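Local coordinates for 70 kDa protein (Xanthomonas sp., PDB 4B2N) that is a dihaem c-type cytochrome that acts as a rubber oxygenase, a dioxygenase that processively cleaves the polyisoprene of latex, at residues 415-420 against 503-508. Numbering follows the deposited sequence.
Sequences GVAAVV and APPLYG. With HEC (heme c), chain D.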
ATOM      1  N   GLY A 415      13.482 -15.797  -3.025  1.00 17.85           N
ATOM      2  CA  GLY A 415      12.880 -14.505  -2.659  1.00 18.21           C
ATOM      3  C   GLY A 415      11.359 -14.328  -2.823  1.00 17.64           C
ATOM      4  O   GLY A 415      10.814 -13.333  -2.369  1.00 17.32           O
ATOM      5  N   VAL A 416      10.674 -15.306  -3.409  1.00 17.01           N
ATOM      6  CA  VAL A 416       9.181 -15.222  -3.526  1.00 17.78           C
ATOM      7  C   VAL A 416       8.516 -15.206  -2.141  1.00 17.88           C
ATOM      8  O   VAL A 416       8.856 -16.020  -1.276  1.00 16.86           O
ATOM      9  CB  VAL A 416       8.557 -16.340  -4.417  1.00 16.98           C
ATOM     10  CG1 VAL A 416       7.031 -16.335  -4.351  1.00 16.62           C
ATOM     11  CG2 VAL A 416       9.000 -16.174  -5.861  1.00 17.26           C
ATOM     12  N   ALA A 417       7.623 -14.230  -1.938  1.00 16.36           N
ATOM     13  CA  ALA A 417       6.797 -14.206  -0.739  1.00 16.75           C
ATOM     14  C   ALA A 417       5.400 -14.751  -1.130  1.00 16.73           C
ATOM     15  O   ALA A 417       4.603 -14.055  -1.798  1.00 16.43           O
ATOM     16  CB  ALA A 417       6.716 -12.769  -0.180  1.00 16.80           C
ATOM     17  N   ALA A 418       5.084 -15.996  -0.762  1.00 17.65           N
ATOM     18  CA  ALA A 418       3.756 -16.534  -1.001  1.00 16.72           C
ATOM     19  C   ALA A 418       3.201 -17.277   0.197  1.00 17.67           C
ATOM     20  O   ALA A 418       2.611 -18.368   0.033  1.00 19.29           O
ATOM     21  CB  ALA A 418       3.764 -17.441  -2.229  1.00 17.18           C
ATOM     22  N   VAL A 419       3.381 -16.727   1.395  1.00 16.76           N
ATOM     23  CA  VAL A 419       2.795 -17.319   2.560  1.00 16.55           C
ATOM     24  C   VAL A 419       1.947 -16.277   3.257  1.00 16.74           C
ATOM     25  O   VAL A 419       2.479 -15.270   3.649  1.00 18.07           O
ATOM     26  CB  VAL A 419       3.914 -17.798   3.526  1.00 16.72           C
ATOM     27  CG1 VAL A 419       3.357 -18.294   4.869  1.00 16.96           C
ATOM     28  CG2 VAL A 419       4.782 -18.889   2.873  1.00 16.14           C
ATOM     29  N   VAL A 420       0.642 -16.542   3.415  1.00 16.26           N
ATOM     30  CA  VAL A 420      -0.238 -15.783   4.328  1.00 17.11           C
ATOM     31  C   VAL A 420      -0.194 -16.554   5.662  1.00 18.75           C
ATOM     32  O   VAL A 420      -0.580 -17.736   5.739  1.00 18.21           O
ATOM     33  CB  VAL A 420      -1.662 -15.653   3.741  1.00 17.20           C
ATOM     34  CG1 VAL A 420      -2.660 -15.005   4.718  1.00 16.66           C
ATOM     35  CG2 VAL A 420      -1.588 -14.817   2.462  1.00 18.21           C
ATOM     36  N   ALA A 503       3.546 -12.669   4.874  1.00 16.39           N
ATOM     37  CA  ALA A 503       4.928 -12.408   5.337  1.00 16.08           C
ATOM     38  C   ALA A 503       5.658 -11.709   4.138  1.00 16.57           C
ATOM     39  O   ALA A 503       5.985 -12.329   3.105  1.00 17.00           O
ATOM     40  CB  ALA A 503       5.618 -13.706   5.817  1.00 17.79           C
ATOM     41  N   PRO A 504       5.842 -10.385   4.209  1.00 16.08           N
ATOM     42  CA  PRO A 504       6.280  -9.766   2.934  1.00 15.73           C
ATOM     43  C   PRO A 504       7.773  -9.991   2.636  1.00 15.90           C
ATOM     44  O   PRO A 504       8.485 -10.397   3.528  1.00 17.04           O
ATOM     45  CB  PRO A 504       6.082  -8.267   3.176  1.00 15.97           C
ATOM     46  CG  PRO A 504       6.080  -8.103   4.671  1.00 17.37           C
ATOM     47  CD  PRO A 504       5.551  -9.396   5.264  1.00 16.19           C
ATOM     48  N   PRO A 505       8.221  -9.736   1.388  1.00 15.86           N
ATOM     49  CA  PRO A 505       9.660  -9.771   1.065  1.00 15.99           C
ATOM     50  C   PRO A 505      10.447  -8.845   1.983  1.00 16.80           C
ATOM     51  O   PRO A 505      10.006  -7.668   2.326  1.00 15.84           O
ATOM     52  CB  PRO A 505       9.716  -9.243  -0.427  1.00 16.32           C
ATOM     53  CG  PRO A 505       8.321  -9.552  -0.990  1.00 15.85           C
ATOM     54  CD  PRO A 505       7.415  -9.270   0.213  1.00 15.99           C
ATOM     55  N   LEU A 506      11.614  -9.339   2.375  1.00 18.32           N
ATOM     56  CA  LEU A 506      12.569  -8.531   3.148  1.00 17.94           C
ATOM     57  C   LEU A 506      13.637  -7.858   2.312  1.00 17.56           C
ATOM     58  O   LEU A 506      14.409  -7.083   2.842  1.00 15.85           O
ATOM     59  CB  LEU A 506      13.192  -9.296   4.330  1.00 17.33           C
ATOM     60  CG  LEU A 506      12.182 -10.023   5.228  1.00 17.58           C
ATOM     61  CD1 LEU A 506      12.895 -10.718   6.369  1.00 18.03           C
ATOM     62  CD2 LEU A 506      11.242  -9.003   5.860  1.00 16.14           C
ATOM     63  N   TYR A 507      13.619  -8.073   0.982  1.00 17.40           N
ATOM     64  CA  TYR A 507      14.401  -7.255   0.085  1.00 18.11           C
ATOM     65  C   TYR A 507      14.022  -5.812   0.346  1.00 16.51           C
ATOM     66  O   TYR A 507      12.877  -5.454   0.210  1.00 18.22           O
ATOM     67  CB  TYR A 507      14.041  -7.579  -1.369  1.00 15.56           C
ATOM     68  CG  TYR A 507      14.486  -8.966  -1.850  1.00 16.67           C
ATOM     69  CD1 TYR A 507      15.801  -9.445  -1.617  1.00 18.14           C
ATOM     70  CD2 TYR A 507      13.622  -9.741  -2.588  1.00 16.71           C
ATOM     71  CE1 TYR A 507      16.207 -10.700  -2.094  1.00 18.01           C
ATOM     72  CE2 TYR A 507      13.986 -10.998  -3.071  1.00 17.56           C
ATOM     73  CZ  TYR A 507      15.311 -11.454  -2.867  1.00 18.34           C
ATOM     74  OH  TYR A 507      15.684 -12.691  -3.387  1.00 16.66           O
ATOM     75  N   GLY A 508      14.972  -4.954   0.665  1.00 17.22           N
ATOM     76  CA  GLY A 508      14.599  -3.498   0.714  1.00 15.70           C
ATOM     77  C   GLY A 508      14.133  -3.144   2.118  1.00 16.00           C
ATOM     78  O   GLY A 508      14.057  -1.974   2.480  1.00 16.26           O
TER
HETATM   79 FE   HEC D 701       8.352 -11.976   9.944  1.00 18.49          FE
HETATM   80  CHA HEC D 701       6.550  -9.095   9.315  1.00 16.76           C
HETATM   81  CHB HEC D 701      11.435 -10.208   9.657  1.00 17.69           C
HETATM   82  CHC HEC D 701      10.132 -14.672  11.057  1.00 18.35           C
HETATM   83  CHD HEC D 701       5.625 -13.879   9.170  1.00 17.68           C
HETATM   84  NA  HEC D 701       8.871 -10.083   9.453  1.00 18.57           N
HETATM   85  C1A HEC D 701       7.988  -8.978   9.378  1.00 18.22           C
HETATM   86  C2A HEC D 701       8.715  -7.720   9.223  1.00 17.18           C
HETATM   87  C3A HEC D 701      10.149  -8.053   9.312  1.00 18.27           C
HETATM   88  C4A HEC D 701      10.197  -9.484   9.525  1.00 18.09           C
HETATM   89  CMA HEC D 701      11.293  -7.072   9.182  1.00 16.76           C
HETATM   90  CAA HEC D 701       8.142  -6.341   8.907  1.00 17.16           C
HETATM   91  CBA HEC D 701       7.977  -6.426   7.346  1.00 16.35           C
HETATM   92  CGA HEC D 701       7.181  -5.221   6.819  1.00 16.37           C
HETATM   93  O1A HEC D 701       6.671  -4.458   7.679  1.00 15.45           O
HETATM   94  O2A HEC D 701       7.051  -4.931   5.574  1.00 16.75           O
HETATM   95  NB  HEC D 701      10.451 -12.333  10.301  1.00 19.52           N
HETATM   96  C1B HEC D 701      11.537 -11.577  10.143  1.00 18.30           C
HETATM   97  C2B HEC D 701      12.819 -12.199  10.492  1.00 19.50           C
HETATM   98  C3B HEC D 701      12.405 -13.544  10.936  1.00 18.74           C
HETATM   99  C4B HEC D 701      10.961 -13.508  10.774  1.00 19.13           C
HETATM  100  CMB HEC D 701      14.189 -11.570  10.392  1.00 19.00           C
HETATM  101  CAB HEC D 701      13.261 -14.669  11.477  1.00 19.89           C
HETATM  102  CBB HEC D 701      13.844 -14.392  12.717  1.00 18.72           C
HETATM  103  NC  HEC D 701       8.023 -13.890   9.959  1.00 19.01           N
HETATM  104  C1C HEC D 701       8.789 -14.899  10.607  1.00 19.09           C
HETATM  105  C2C HEC D 701       8.128 -16.193  10.731  1.00 19.58           C
HETATM  106  C3C HEC D 701       6.821 -15.960  10.171  1.00 18.96           C
HETATM  107  C4C HEC D 701       6.756 -14.520   9.796  1.00 19.54           C
HETATM  108  CMC HEC D 701       8.684 -17.484  11.313  1.00 18.53           C
HETATM  109  CAC HEC D 701       5.745 -17.001  10.082  1.00 22.14           C
HETATM  110  CBC HEC D 701       5.304 -17.749  11.112  1.00 21.32           C
HETATM  111  ND  HEC D 701       6.521 -11.584   9.292  1.00 17.43           N
HETATM  112  C1D HEC D 701       5.504 -12.414   9.093  1.00 17.12           C
HETATM  113  C2D HEC D 701       4.216 -11.847   8.716  1.00 17.15           C
HETATM  114  C3D HEC D 701       4.473 -10.427   8.771  1.00 16.67           C
HETATM  115  C4D HEC D 701       5.881 -10.378   9.153  1.00 17.49           C
HETATM  116  CMD HEC D 701       2.928 -12.557   8.386  1.00 16.40           C
HETATM  117  CAD HEC D 701       3.498  -9.311   8.473  1.00 16.40           C
HETATM  118  CBD HEC D 701       2.971  -8.875   9.849  1.00 16.60           C
HETATM  119  CGD HEC D 701       2.001  -7.720   9.759  1.00 15.52           C
HETATM  120  O1D HEC D 701       0.872  -7.775  10.264  1.00 18.01           O
HETATM  121  O2D HEC D 701       2.401  -6.766   9.125  1.00 14.23           O
HETATM  122  O   HOH W   1       5.491 -14.829   2.281  1.00 15.85           O
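Ala503 N donates to Val419 O at 3.1 Å, the one direct hydrogen bond between 415-420 and 503-508, which run nearly antiparallel (168° between their end-to-end directions). The bond is almost straight, 167° at the hydrogen. Just beside it, a water takes the N-H of Val419 and lies 2.7 Å from Ala503 O, to which it can donate. It thus replaces the second direct rung that regular strand pairing would place here, so the two segments are joined by one backbone bond and one water bridge.

The apolar part is small. The methyl of Ala417 points at the other segment and packs against the side of the Pro505 ring, CB lying 3.6 Å from CD and nearly as close to CG; the same methyl rests 3.4 Å from Ala503 O. Further along, the Tyr507 ring meets Gly415 obliquely, its OH 3.4 Å from Gly415 CA. With CG anti to the carbonyl carbon (chi1 -69°), the ring extends toward this glycine. Tyr397 and Phe296 also meet that ring.

Ala503, Pro504 and Leu506 line the pocket of the second haem c: Ala503 CB is 3.4 Å from the methine CHD, and Leu506 CD1 lies 3.6 Å from CHB. Pro504 O accepts from ND1 of His394, one of the two axial ligands of this haem's iron (His641 is the other).

The buried contact therefore backs a haem-lining segment with a backbone bond, a water bridge, a methyl-proline contact and the Tyr507 ring, and its Pro504 carbonyl would orient the imidazole of His394 and probably increase its electron donation to iron.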